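Long-range contacts in D,D-dipeptidase/D,D-carboxypeptidase (Enterococcus faecalis, PDB 4MUQ), which is a zinc-dependent D,D-peptidase of vancomycin resistance that hydrolyses D-Ala-D-Ala and may also act as a D,D-carboxypeptidase: residues 148-153 / 162-167; 69-74 / 123-128; 4-9 / 227-232; 213-218 / 244-249. All blocks are in the same frame, centred on the assembly; numbering follows the deposited sequence.

Overall arrangement
Interactions 1 and 2 belong to the zinc-bearing Hedgehog/DD-peptidase fold, where both reach the four-stranded antiparallel sheet 68-72, 113-118, 168-171, 148-150 and both touch the phosphinate inhibitor. Their centres lie about 13 Å apart, and Trp167 packs against Arg127 and Pro128 between them. Interaction 2 closes before interaction 1 opens along the chain. Interactions 3 and 4 lie in two packed β layers on the other side of the chain's centre, their centres about 11 Å apart and about 25 to 40 Å from those of interactions 1 and 2. Interaction 3 pairs strand 3-9 with 224-230, so the N-terminal strand is joined to the C-terminal part of the chain, with the catalytic part in between.

Interaction 1. Residues 148-153 / 162-167; sequences FTQRYA and ISHEPW. With LY0 ((2R)-3-[(R)-[(1R)-1-aminoethyl](hydroxy)phosphoryl]-2-methylpropanoic acid), chain C; 2D8 ((2R)-3-[(R)-[(1S)-1-aminoethyl](hydroxy)phosphoryl]-2-methylpropanoic acid), chain D; EDO (1,2-ethanediol), chain E.
With CG anti to the carbonyl carbon (chi1 -59°), Tyr152 turns one face of its ring to Ile162, whose chi1 of -66° leaves CG2 anti to the backbone N and over the ring. The pair lines the substrate pocket of the Hedgehog/DD-peptidase fold, where the loop 162-167 runs from helix 157-160 toward the zinc ligand His168. Ile162 CG2 sits 3.7 Å from the centroid of the Tyr152 ring, a CH-pi contact over the face; Arg151 CG covers the opposite face, so the ring is sandwiched. The Glu165 carboxylate lies alongside the ring, the two planes nearly perpendicular, with Glu165 OE1 3.5 Å from Tyr152 CD2. The backbones join where Glu165 N donates to Tyr152 O at 3.0 Å, an almost straight bond of 170°, while His164 CA adds a CH···O contact to the same oxygen. Water bridges Tyr152 N to Glu165 O, and a second water links the carbonyls of Ala153 and Ile162. The extended Gln150 side chain reaches Glu165 O with NE2 through a weak bond; its amide is also held by Arg140 and Tyr132, and Tyr132 bonds His164 NE2 as well. On the pocket side, Tyr152 OH and Ile162 CD1 approach the inhibitor methyl C7. The inhibitor is modelled as two epimers sharing this position, each gripped further by Ser106, Arg75, Ala101 and Gln80. Glu165 OE1 comes within 2.8 Å of phosphinate O32, and Trp167 NE1 donates to that same O32, which lies at the indole edge in its plane, at 2.9 Å.

Interaction 2. Residues 69-74 / 123-128; sequences VPVSGY and IDFIRP. With 2D8 ((2R)-3-[(R)-[(1S)-1-aminoethyl](hydroxy)phosphoryl]-2-methylpropanoic acid), chain D; LY0 ((2R)-3-[(R)-[(1R)-1-aminoethyl](hydroxy)phosphoryl]-2-methylpropanoic acid), chain C.
Val71 and Phe125 mark the closest backbone approach, 6.7 Å between their CA atoms, where strand 69-72 passes an irregular loop and Val71 with Ser72 forms a classic beta bulge opposite Asp115. The contact is apolar. Val71 reaches the loop with both methyls: CG1, anti to the backbone N (chi1 173°), meets Phe125 CD1 at 4.0 Å, while CG2 packs against Ile123 CG2 and Pro128 CB, each at 4.0 Å. Two residues earlier in the strand, Val69 CG2 touches Ile123 CD1 at 3.6 Å. The Phe125 ring continues past Val71 until its CE1 lies 3.8 Å from Val71 O and near Ser72 CB. Within the loop, Asp124 OD2 accepts from Arg127 N at 3.1 Å, an Asx motif that helps fix the turn. That turn presents Ile126 O to the inhibitor, 2.7 Å from the amine N1 of the 2D8 epimer and 2.8 Å from that of LY0. Ser72 OG bonds Arg75, which holds the inhibitor too. Strand 68-72 is an outermost strand of the catalytic sheet, paired with 113-118, which carries the zinc ligand Asp115; the loop follows 113-118, with Phe125 and Ile126 resting on helix 77-91.

Interaction 3. Residues 4-9 / 227-232; sequences KTIELE and IKIPEN
Ile6 CG1 meets Ile229 CG1 at 3.6 Å on the packed face of a two-stranded antiparallel beta ribbon, formed by strands 3-9 and 224-230. Two hydrogen-bonded pairs, Lys4 with Ile229 and Ile6 with Ile227, flank the non-hydrogen-bonded pair of Thr5 and Lys228. The four backbone bonds are short, as in Ile6 N to Ile227 O at 2.6 Å, and nearly straight. Thr5 CA points at Ile227 O and Lys228 CA at Lys4 O, as CH···O contacts. On the tight side, Leu8 CD1 presses on Ile227 CD1 at 3.6 Å, and the isoleucines are backed by a second layer: Ile227 and Ile229 lie on Tyr216 and Val247, Leu8 on Phe245, and Ile6 on Tyr235 and Ile237. The reverse face is solvent-facing. Thr5 and Lys228 are exposed there and share little surface; the Lys228 chain leads away from the ribbon and its NZ forms a salt bridge with Glu199. Toward the ribbon's end Glu231 is poorly ordered, and its contact with Lys4 is correspondingly uncertain. Lys4 CG stands between its backbone N and carbonyl carbon (chi1 66°), which brings CG close to Ile229 O, and the chain then crosses the Glu231 side chain at about a right angle. The charges do not pair: Lys4 NZ stays 4.7 Å from Glu231 OE1, whereas Lys4 CG lies 3.3 Å from Ile229 O.

Interaction 4. Residues 213-218 / 244-249; sequences IEIYYV and GFVVTI
Tyr216 and Val247 face each other in the middle of an antiparallel pair of strands, and backbone hydrogen bonds carry the register. Glu214 with Ile249, Tyr216 with Val247 and Val218 with Phe245 are hydrogen-bonded pairs, each using both N-H groups; Val247 N to Tyr216 O, at 2.8 Å and 175°, is the straightest. In the non-hydrogen-bonded pairs between them, CA-H groups point at carbonyls, the shortest being Ile215 CA to Val247 O at 3.2 Å. The aromatic contact lies on the face bearing Tyr216, Val218, Val247 and Ile249. A chi1 of 62° swings the Tyr216 ring across the strand gap, so that Val247 CB sits over one face, 3.9 Å from the ring centroid, while Ile249 CG1 comes to its edge. Lys202 makes a cation-pi contact with this ring. Apolar contacts continue on both faces: Val218 CG2 meets Val247 CG2, and on the other face Ile215 CG2 touches Val246 CG1 at 3.7 Å and Ile213 CG2 touches Thr248 CG2 at 3.6 Å. The Tyr217 ring extends along the Gly244-Phe245 backbone, with CD1 3.3 Å from Phe245 O and OH beside Gly244 CA. The polar ends are satisfied beyond the pair: Tyr217 OH by Asp243, Thr248 OG1 by His176, and Glu214 by Arg251. Ile215 and Val246 pack on helices 176-183 and 187-194, while Val247 and Ile249 meet Ile229 of strand 224-230. These are the two central strands of a four-stranded antiparallel sheet, sandwiched between helices and the ribbon 3-9/224-230.

Interaction 1. Residues 148-153 / 162-167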
# COMPACT_ATOMS: atom_id res chain seq x y z
N PHE A 148 0.99 0.56 -7.26
CA PHE A 148 0.47 1.62 -6.39
C PHE A 148 -1.01 1.90 -6.61
O PHE A 148 -1.53 1.73 -7.72
CB PHE A 148 1.25 2.92 -6.61
CG PHE A 148 2.51 3.07 -5.79
CD1 PHE A 148 2.44 3.52 -4.47
CD2 PHE A 148 3.76 2.80 -6.34
CE1 PHE A 148 3.59 3.69 -3.72
CE2 PHE A 148 4.92 2.96 -5.58
CZ PHE A 148 4.82 3.41 -4.27
N THR A 149 -1.69 2.34 -5.55
CA THR A 149 -3.10 2.73 -5.64
C THR A 149 -3.29 4.07 -4.91
O THR A 149 -2.62 4.32 -3.91
CB THR A 149 -4.03 1.63 -5.04
OG1 THR A 149 -5.39 1.89 -5.41
CG2 THR A 149 -3.91 1.53 -3.52
N GLN A 150 -4.19 4.91 -5.39
CA GLN A 150 -4.54 6.09 -4.60
C GLN A 150 -5.44 5.61 -3.47
O GLN A 150 -6.50 5.02 -3.70
CB GLN A 150 -5.24 7.14 -5.44
CG GLN A 150 -5.45 8.43 -4.67
CD GLN A 150 -6.28 9.43 -5.44
OE1 GLN A 150 -6.23 9.48 -6.67
NE2 GLN A 150 -7.06 10.21 -4.72
N ARG A 151 -5.01 5.85 -2.25
CA ARG A 151 -5.58 5.16 -1.10
C ARG A 151 -6.96 5.63 -0.67
O ARG A 151 -7.81 4.80 -0.29
CB ARG A 151 -4.59 5.24 0.06
CG ARG A 151 -5.01 4.47 1.31
CD ARG A 151 -5.10 2.98 1.02
NE ARG A 151 -5.43 2.21 2.21
CZ ARG A 151 -6.67 1.96 2.64
NH1 ARG A 151 -7.72 2.46 2.00
NH2 ARG A 151 -6.84 1.22 3.73
N TYR A 152 -7.19 6.95 -0.71
CA TYR A 152 -8.34 7.56 -0.07
C TYR A 152 -9.16 8.35 -1.07
O TYR A 152 -8.91 9.53 -1.32
CB TYR A 152 -7.88 8.46 1.09
CG TYR A 152 -7.08 7.74 2.16
CD1 TYR A 152 -7.63 6.69 2.89
CD2 TYR A 152 -5.77 8.10 2.44
CE1 TYR A 152 -6.90 6.01 3.85
CE2 TYR A 152 -5.03 7.44 3.42
CZ TYR A 152 -5.60 6.39 4.12
OH TYR A 152 -4.89 5.71 5.08
N ALA A 153 -10.15 7.68 -1.66
CA ALA A 153 -11.01 8.32 -2.64
C ALA A 153 -12.22 8.98 -1.99
O ALA A 153 -12.68 8.55 -0.93
CB ALA A 153 -11.47 7.28 -3.66
N ILE A 162 -11.31 8.01 6.21
CA ILE A 162 -10.41 9.13 5.97
C ILE A 162 -10.98 9.93 4.81
O ILE A 162 -11.50 9.35 3.85
CB ILE A 162 -8.98 8.60 5.64
CG1 ILE A 162 -8.37 7.88 6.86
CG2 ILE A 162 -8.06 9.72 5.13
CD1 ILE A 162 -8.12 8.77 8.07
N SER A 163 -10.90 11.25 4.87
CA SER A 163 -11.40 12.08 3.78
C SER A 163 -10.59 11.88 2.51
O SER A 163 -9.46 11.40 2.54
CB SER A 163 -11.36 13.54 4.20
OG SER A 163 -12.37 13.81 5.15
N HIS A 164 -11.20 12.24 1.39
CA HIS A 164 -10.54 12.29 0.08
C HIS A 164 -9.14 12.92 0.19
O HIS A 164 -9.01 14.06 0.64
CB HIS A 164 -11.43 13.15 -0.81
CG HIS A 164 -10.91 13.37 -2.20
ND1 HIS A 164 -11.32 14.44 -2.96
CD2 HIS A 164 -10.03 12.67 -2.96
CE1 HIS A 164 -10.72 14.40 -4.14
NE2 HIS A 164 -9.95 13.33 -4.17
N GLU A 165 -8.12 12.18 -0.25
CA GLU A 165 -6.75 12.71 -0.30
C GLU A 165 -6.15 12.48 -1.69
O GLU A 165 -5.78 11.37 -2.04
CB GLU A 165 -5.87 12.07 0.77
CG GLU A 165 -6.35 12.35 2.19
CD GLU A 165 -5.28 12.08 3.21
OE1 GLU A 165 -4.38 11.26 2.90
OE2 GLU A 165 -5.36 12.69 4.28
N PRO A 166 -6.06 13.54 -2.50
CA PRO A 166 -5.47 13.38 -3.83
C PRO A 166 -4.02 12.88 -3.82
O PRO A 166 -3.57 12.30 -4.82
CB PRO A 166 -5.54 14.80 -4.39
CG PRO A 166 -6.80 15.37 -3.77
CD PRO A 166 -6.78 14.82 -2.35
N TRP A 167 -3.31 13.07 -2.71
CA TRP A 167 -1.84 12.98 -2.68
C TRP A 167 -1.24 11.70 -2.12
O TRP A 167 -0.04 11.51 -2.24
CB TRP A 167 -1.28 14.13 -1.84
CG TRP A 167 -1.82 14.11 -0.43
CD1 TRP A 167 -1.37 13.33 0.61
CD2 TRP A 167 -2.92 14.87 0.08
NE1 TRP A 167 -2.14 13.57 1.73
CE2 TRP A 167 -3.09 14.51 1.43
CE3 TRP A 167 -3.79 15.81 -0.49
CZ2 TRP A 167 -4.10 15.06 2.23
CZ3 TRP A 167 -4.79 16.36 0.31
CH2 TRP A 167 -4.94 15.97 1.65
P LY0 C . -1.65 11.69 5.38
C1 LY0 C . -1.15 13.41 7.29
N1 LY0 C . -2.62 14.16 5.63
C2 LY0 C . -1.41 13.44 5.80
C4 LY0 C . -3.03 10.99 6.31
C5 LY0 C . -2.98 9.50 6.48
C6 LY0 C . -2.03 9.14 7.61
C7 LY0 C . -4.38 8.99 6.73
O31 LY0 C . -0.37 10.91 5.77
O32 LY0 C . -1.78 11.54 3.83
O61 LY0 C . -1.42 8.09 7.51
O62 LY0 C . -1.94 9.88 8.58
C4 2D8 D . -3.04 10.98 6.31
C5 2D8 D . -2.98 9.49 6.48
C6 2D8 D . -2.03 9.14 7.61
C7 2D8 D . -4.39 8.99 6.73
N1 2D8 D . -0.58 14.07 4.99
P 2D8 D . -1.65 11.68 5.37
C1 2D8 D . -1.15 13.44 7.27
C2 2D8 D . -1.53 13.44 5.81
O31 2D8 D . -0.37 10.93 5.78
O32 2D8 D . -1.78 11.54 3.82
O61 2D8 D . -1.42 8.09 7.51
O62 2D8 D . -1.94 9.88 8.58
C1 EDO E . -14.87 9.88 7.09
O1 EDO E . -14.97 10.42 8.41
C2 EDO E . -13.86 10.70 6.29
O2 EDO E . -14.36 12.00 5.93
O HOH W 1 -5.24 8.92 -1.11
O HOH W 2 -11.26 7.88 1.50

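Interaction 2. Residues 69-74 / 123-128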
# COMPACT_ATOMS: atom_id res chain seq x y z
N VAL A 69 7.47 15.88 -6.23
CA VAL A 69 8.35 15.66 -5.10
C VAL A 69 7.70 14.77 -4.04
O VAL A 69 6.49 14.85 -3.80
CB VAL A 69 8.82 16.98 -4.47
CG1 VAL A 69 9.62 17.80 -5.48
CG2 VAL A 69 7.64 17.76 -3.97
N PRO A 70 8.51 13.91 -3.42
CA PRO A 70 8.01 13.14 -2.28
C PRO A 70 7.95 14.08 -1.09
O PRO A 70 8.89 14.84 -0.84
CB PRO A 70 9.08 12.06 -2.10
CG PRO A 70 10.33 12.67 -2.61
CD PRO A 70 9.92 13.59 -3.74
N VAL A 71 6.82 14.07 -0.41
CA VAL A 71 6.56 14.96 0.71
C VAL A 71 6.69 14.21 2.03
O VAL A 71 7.22 14.74 3.01
CB VAL A 71 5.14 15.61 0.60
CG1 VAL A 71 4.80 16.40 1.87
CG2 VAL A 71 5.06 16.50 -0.62
N SER A 72 6.21 12.97 2.07
CA SER A 72 6.28 12.17 3.28
C SER A 72 6.24 10.71 2.90
O SER A 72 5.36 10.29 2.15
CB SER A 72 5.10 12.48 4.20
OG SER A 72 5.26 11.82 5.44
N GLY A 73 7.19 9.93 3.41
CA GLY A 73 7.24 8.49 3.18
C GLY A 73 7.07 7.74 4.49
O GLY A 73 6.03 7.84 5.14
N TYR A 74 8.09 6.98 4.87
CA TYR A 74 8.05 6.30 6.16
C TYR A 74 7.95 7.33 7.28
O TYR A 74 8.67 8.33 7.28
CB TYR A 74 9.29 5.45 6.37
CG TYR A 74 9.33 4.85 7.76
CD1 TYR A 74 8.53 3.76 8.07
CD2 TYR A 74 10.12 5.40 8.75
CE1 TYR A 74 8.53 3.21 9.33
CE2 TYR A 74 10.12 4.85 10.04
CZ TYR A 74 9.31 3.76 10.31
OH TYR A 74 9.30 3.20 11.56
N ILE A 123 4.97 24.03 -0.05
CA ILE A 123 4.09 22.87 -0.12
C ILE A 123 3.49 22.58 1.25
O ILE A 123 4.22 22.52 2.24
CB ILE A 123 4.87 21.63 -0.60
CG1 ILE A 123 5.40 21.84 -2.02
CG2 ILE A 123 4.01 20.37 -0.50
CD1 ILE A 123 6.41 20.79 -2.46
N ASP A 124 2.17 22.43 1.31
CA ASP A 124 1.53 22.09 2.57
C ASP A 124 1.84 20.64 2.92
O ASP A 124 1.50 19.73 2.17
CB ASP A 124 0.02 22.32 2.53
CG ASP A 124 -0.59 22.42 3.92
OD1 ASP A 124 -0.89 23.55 4.36
OD2 ASP A 124 -0.74 21.36 4.57
N PHE A 125 2.49 20.45 4.06
CA PHE A 125 2.92 19.13 4.49
C PHE A 125 1.76 18.16 4.74
O PHE A 125 1.85 16.98 4.38
CB PHE A 125 3.78 19.24 5.74
CG PHE A 125 4.20 17.91 6.31
CD1 PHE A 125 5.26 17.21 5.75
CD2 PHE A 125 3.53 17.36 7.40
CE1 PHE A 125 5.65 15.99 6.26
CE2 PHE A 125 3.92 16.14 7.92
CZ PHE A 125 4.98 15.45 7.35
N ILE A 126 0.69 18.65 5.35
CA ILE A 126 -0.46 17.82 5.69
C ILE A 126 -1.35 17.54 4.47
O ILE A 126 -1.81 16.42 4.27
CB ILE A 126 -1.29 18.42 6.87
CG1 ILE A 126 -0.74 17.91 8.21
CG2 ILE A 126 -2.78 18.10 6.74
CD1 ILE A 126 -1.74 18.00 9.36
N ARG A 127 -1.55 18.55 3.64
CA ARG A 127 -2.36 18.39 2.44
C ARG A 127 -1.70 18.99 1.20
O ARG A 127 -2.07 20.06 0.73
CB ARG A 127 -3.83 18.83 2.61
CG ARG A 127 -4.17 20.17 3.28
CD ARG A 127 -4.07 21.43 2.39
NE ARG A 127 -4.83 21.60 1.12
CZ ARG A 127 -5.72 20.79 0.52
NH1 ARG A 127 -6.11 19.63 1.00
NH2 ARG A 127 -6.25 21.20 -0.63
N PRO A 128 -0.70 18.27 0.66
CA PRO A 128 0.05 18.75 -0.51
C PRO A 128 -0.76 18.74 -1.80
O PRO A 128 -1.68 17.93 -1.94
CB PRO A 128 1.21 17.75 -0.61
CG PRO A 128 0.74 16.53 0.08
CD PRO A 128 -0.19 16.98 1.16
C4 2D8 D . -3.04 10.98 6.31
C5 2D8 D . -2.98 9.49 6.48
C6 2D8 D . -2.03 9.14 7.61
C7 2D8 D . -4.39 8.99 6.73
N1 2D8 D . -0.58 14.07 4.99
P 2D8 D . -1.65 11.68 5.37
C1 2D8 D . -1.15 13.44 7.27
C2 2D8 D . -1.53 13.44 5.81
O31 2D8 D . -0.37 10.93 5.78
O32 2D8 D . -1.78 11.54 3.82
O61 2D8 D . -1.42 8.09 7.51
O62 2D8 D . -1.94 9.88 8.58
P LY0 C . -1.65 11.69 5.38
C1 LY0 C . -1.15 13.41 7.29
N1 LY0 C . -2.62 14.16 5.63
C2 LY0 C . -1.41 13.44 5.80
C4 LY0 C . -3.03 10.99 6.31
C5 LY0 C . -2.98 9.50 6.48
C6 LY0 C . -2.03 9.14 7.61
C7 LY0 C . -4.38 8.99 6.73
O31 LY0 C . -0.37 10.91 5.77
O32 LY0 C . -1.78 11.54 3.83
O61 LY0 C . -1.42 8.09 7.51
O62 LY0 C . -1.94 9.88 8.58

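Interaction 3. Residues 4-9 / 227-232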
# COMPACT_ATOMS: atom_id res chain seq x y z
N LYS A 4 5.86 -27.42 -2.75
CA LYS A 4 6.55 -27.23 -1.48
C LYS A 4 5.62 -26.61 -0.44
O LYS A 4 4.71 -25.86 -0.78
CB LYS A 4 7.81 -26.39 -1.66
CG LYS A 4 7.54 -24.96 -2.08
CD LYS A 4 8.83 -24.25 -2.48
CE LYS A 4 9.80 -24.12 -1.31
NZ LYS A 4 9.89 -22.71 -0.82
N THR A 5 5.87 -26.94 0.82
CA THR A 5 5.02 -26.49 1.91
C THR A 5 5.65 -25.30 2.63
O THR A 5 6.83 -25.32 2.97
CB THR A 5 4.77 -27.62 2.92
OG1 THR A 5 4.24 -28.75 2.23
CG2 THR A 5 3.78 -27.18 3.99
N ILE A 6 4.83 -24.28 2.84
CA ILE A 6 5.25 -23.11 3.60
C ILE A 6 4.48 -23.11 4.91
O ILE A 6 3.25 -23.18 4.93
CB ILE A 6 4.94 -21.81 2.83
CG1 ILE A 6 5.49 -21.89 1.40
CG2 ILE A 6 5.49 -20.59 3.58
CD1 ILE A 6 7.00 -21.93 1.32
N GLU A 7 5.22 -23.03 6.01
CA GLU A 7 4.64 -23.06 7.34
C GLU A 7 4.76 -21.69 7.99
O GLU A 7 5.87 -21.19 8.19
CB GLU A 7 5.39 -24.11 8.16
CG GLU A 7 4.88 -24.33 9.56
CD GLU A 7 5.65 -25.45 10.25
OE1 GLU A 7 6.54 -25.13 11.06
OE2 GLU A 7 5.37 -26.63 9.96
N LEU A 8 3.63 -21.07 8.31
CA LEU A 8 3.63 -19.71 8.84
C LEU A 8 3.07 -19.61 10.26
O LEU A 8 2.06 -20.23 10.58
CB LEU A 8 2.85 -18.78 7.92
CG LEU A 8 3.30 -18.70 6.46
CD1 LEU A 8 2.58 -19.72 5.61
CD2 LEU A 8 3.07 -17.32 5.91
N GLU A 9 3.72 -18.82 11.10
CA GLU A 9 3.19 -18.54 12.43
C GLU A 9 2.08 -17.50 12.29
O GLU A 9 2.10 -16.70 11.35
CB GLU A 9 4.29 -18.01 13.35
CG GLU A 9 5.46 -18.97 13.55
CD GLU A 9 5.04 -20.32 14.11
OE1 GLU A 9 4.05 -20.37 14.87
OE2 GLU A 9 5.69 -21.33 13.77
N ILE A 227 0.68 -23.72 3.84
CA ILE A 227 0.40 -23.29 2.47
C ILE A 227 1.27 -24.11 1.54
O ILE A 227 2.44 -24.37 1.85
CB ILE A 227 0.72 -21.79 2.29
CG1 ILE A 227 -0.21 -20.94 3.16
CG2 ILE A 227 0.60 -21.37 0.84
CD1 ILE A 227 0.04 -19.45 3.06
N LYS A 228 0.72 -24.56 0.42
CA LYS A 228 1.56 -25.25 -0.56
C LYS A 228 1.75 -24.45 -1.85
O LYS A 228 0.83 -23.80 -2.35
CB LYS A 228 1.09 -26.68 -0.82
CG LYS A 228 -0.30 -26.81 -1.38
CD LYS A 228 -0.54 -28.24 -1.83
CE LYS A 228 -1.82 -28.36 -2.61
NZ LYS A 228 -1.84 -27.45 -3.79
N ILE A 229 2.98 -24.49 -2.36
CA ILE A 229 3.41 -23.66 -3.47
C ILE A 229 4.16 -24.54 -4.46
O ILE A 229 4.89 -25.44 -4.04
CB ILE A 229 4.39 -22.58 -2.98
CG1 ILE A 229 3.79 -21.77 -1.82
CG2 ILE A 229 4.82 -21.66 -4.11
CD1 ILE A 229 2.70 -20.81 -2.23
N PRO A 230 3.98 -24.30 -5.76
CA PRO A 230 4.84 -25.01 -6.72
C PRO A 230 6.28 -24.53 -6.61
O PRO A 230 6.53 -23.33 -6.48
CB PRO A 230 4.26 -24.60 -8.08
CG PRO A 230 2.84 -24.20 -7.79
CD PRO A 230 2.88 -23.58 -6.43
N GLU A 231 7.22 -25.47 -6.64
CA GLU A 231 8.63 -25.15 -6.78
C GLU A 231 8.82 -24.45 -8.12
O GLU A 231 9.79 -23.71 -8.34
CB GLU A 231 9.47 -26.42 -6.76
CG GLU A 231 9.41 -27.21 -5.46
CD GLU A 231 10.65 -27.03 -4.61
OE1 GLU A 231 10.90 -25.89 -4.16
OE2 GLU A 231 11.38 -28.02 -4.40
N ASN A 232 7.88 -24.71 -9.02
CA ASN A 232 7.91 -24.23 -10.39
C ASN A 232 7.23 -22.87 -10.55
O ASN A 232 6.51 -22.64 -11.52
CB ASN A 232 7.22 -25.26 -11.29
CG ASN A 232 7.55 -25.08 -12.75
OD1 ASN A 232 8.65 -24.67 -13.10
ND2 ASN A 232 6.59 -25.38 -13.61

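Interaction 4. Residues 213-218 / 244-249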
# COMPACT_ATOMS: atom_id res chain seq x y z
N ILE A 213 -1.25 -14.95 -13.60
CA ILE A 213 -1.02 -14.85 -12.17
C ILE A 213 -2.26 -15.33 -11.44
O ILE A 213 -3.38 -14.94 -11.78
CB ILE A 213 -0.72 -13.40 -11.75
CG1 ILE A 213 0.49 -12.87 -12.54
CG2 ILE A 213 -0.52 -13.30 -10.24
CD1 ILE A 213 0.70 -11.37 -12.39
N GLU A 214 -2.08 -16.20 -10.45
CA GLU A 214 -3.19 -16.65 -9.62
C GLU A 214 -3.05 -16.09 -8.22
O GLU A 214 -1.93 -15.96 -7.70
CB GLU A 214 -3.26 -18.17 -9.56
CG GLU A 214 -3.71 -18.81 -10.85
CD GLU A 214 -3.97 -20.29 -10.70
OE1 GLU A 214 -3.00 -21.05 -10.53
OE2 GLU A 214 -5.16 -20.69 -10.75
N ILE A 215 -4.18 -15.73 -7.62
CA ILE A 215 -4.20 -15.15 -6.28
C ILE A 215 -5.27 -15.87 -5.45
O ILE A 215 -6.36 -16.15 -5.95
CB ILE A 215 -4.56 -13.67 -6.35
CG1 ILE A 215 -3.56 -12.93 -7.23
CG2 ILE A 215 -4.54 -13.04 -4.96
CD1 ILE A 215 -3.98 -11.52 -7.54
N TYR A 216 -4.94 -16.17 -4.20
CA TYR A 216 -5.93 -16.78 -3.32
C TYR A 216 -5.69 -16.45 -1.86
O TYR A 216 -4.58 -16.05 -1.46
CB TYR A 216 -6.03 -18.31 -3.54
CG TYR A 216 -4.78 -19.11 -3.27
CD1 TYR A 216 -4.61 -19.79 -2.07
CD2 TYR A 216 -3.78 -19.21 -4.23
CE1 TYR A 216 -3.47 -20.53 -1.83
CE2 TYR A 216 -2.64 -19.95 -4.00
CZ TYR A 216 -2.49 -20.61 -2.79
OH TYR A 216 -1.36 -21.36 -2.55
N TYR A 217 -6.74 -16.59 -1.07
CA TYR A 217 -6.72 -16.31 0.36
C TYR A 217 -6.60 -17.61 1.15
O TYR A 217 -7.19 -18.62 0.77
CB TYR A 217 -8.00 -15.58 0.75
CG TYR A 217 -8.20 -15.42 2.24
CD1 TYR A 217 -7.51 -14.45 2.95
CD2 TYR A 217 -9.08 -16.24 2.92
CE1 TYR A 217 -7.70 -14.30 4.31
CE2 TYR A 217 -9.28 -16.10 4.28
CZ TYR A 217 -8.58 -15.12 4.96
OH TYR A 217 -8.78 -14.99 6.32
N VAL A 218 -5.83 -17.56 2.23
CA VAL A 218 -5.69 -18.68 3.15
C VAL A 218 -5.94 -18.16 4.56
O VAL A 218 -5.20 -17.31 5.05
CB VAL A 218 -4.27 -19.28 3.09
CG1 VAL A 218 -4.13 -20.43 4.09
CG2 VAL A 218 -3.94 -19.76 1.69
N GLY A 244 -5.59 -13.60 7.99
CA GLY A 244 -5.05 -14.59 7.08
C GLY A 244 -4.04 -14.05 6.08
O GLY A 244 -3.47 -12.95 6.25
N PHE A 245 -3.84 -14.83 5.03
CA PHE A 245 -2.78 -14.60 4.08
C PHE A 245 -3.32 -14.51 2.66
O PHE A 245 -4.32 -15.17 2.32
CB PHE A 245 -1.74 -15.73 4.17
CG PHE A 245 -1.13 -15.90 5.53
CD1 PHE A 245 -0.09 -15.07 5.95
CD2 PHE A 245 -1.61 -16.87 6.40
CE1 PHE A 245 0.47 -15.23 7.21
CE2 PHE A 245 -1.05 -17.03 7.67
CZ PHE A 245 -0.00 -16.20 8.07
N VAL A 246 -2.66 -13.70 1.84
CA VAL A 246 -2.92 -13.66 0.42
C VAL A 246 -1.69 -14.17 -0.31
O VAL A 246 -0.56 -13.69 -0.09
CB VAL A 246 -3.25 -12.23 -0.04
CG1 VAL A 246 -3.45 -12.20 -1.55
CG2 VAL A 246 -4.50 -11.75 0.66
N VAL A 247 -1.90 -15.16 -1.17
CA VAL A 247 -0.83 -15.81 -1.91
C VAL A 247 -0.92 -15.43 -3.38
O VAL A 247 -2.00 -15.54 -3.99
CB VAL A 247 -0.92 -17.35 -1.77
CG1 VAL A 247 0.21 -18.03 -2.52
CG2 VAL A 247 -0.91 -17.74 -0.29
N THR A 248 0.21 -15.02 -3.96
CA THR A 248 0.28 -14.62 -5.36
C THR A 248 1.26 -15.54 -6.07
O THR A 248 2.43 -15.61 -5.69
CB THR A 248 0.73 -13.14 -5.51
OG1 THR A 248 -0.17 -12.30 -4.78
CG2 THR A 248 0.72 -12.72 -6.96
N ILE A 249 0.79 -16.25 -7.09
CA ILE A 249 1.60 -17.22 -7.81
C ILE A 249 1.75 -16.79 -9.26
O ILE A 249 0.76 -16.56 -9.94
CB ILE A 249 0.94 -18.62 -7.80
CG1 ILE A 249 0.62 -19.07 -6.38
CG2 ILE A 249 1.81 -19.63 -8.54
CD1 ILE A 249 1.82 -19.22 -5.50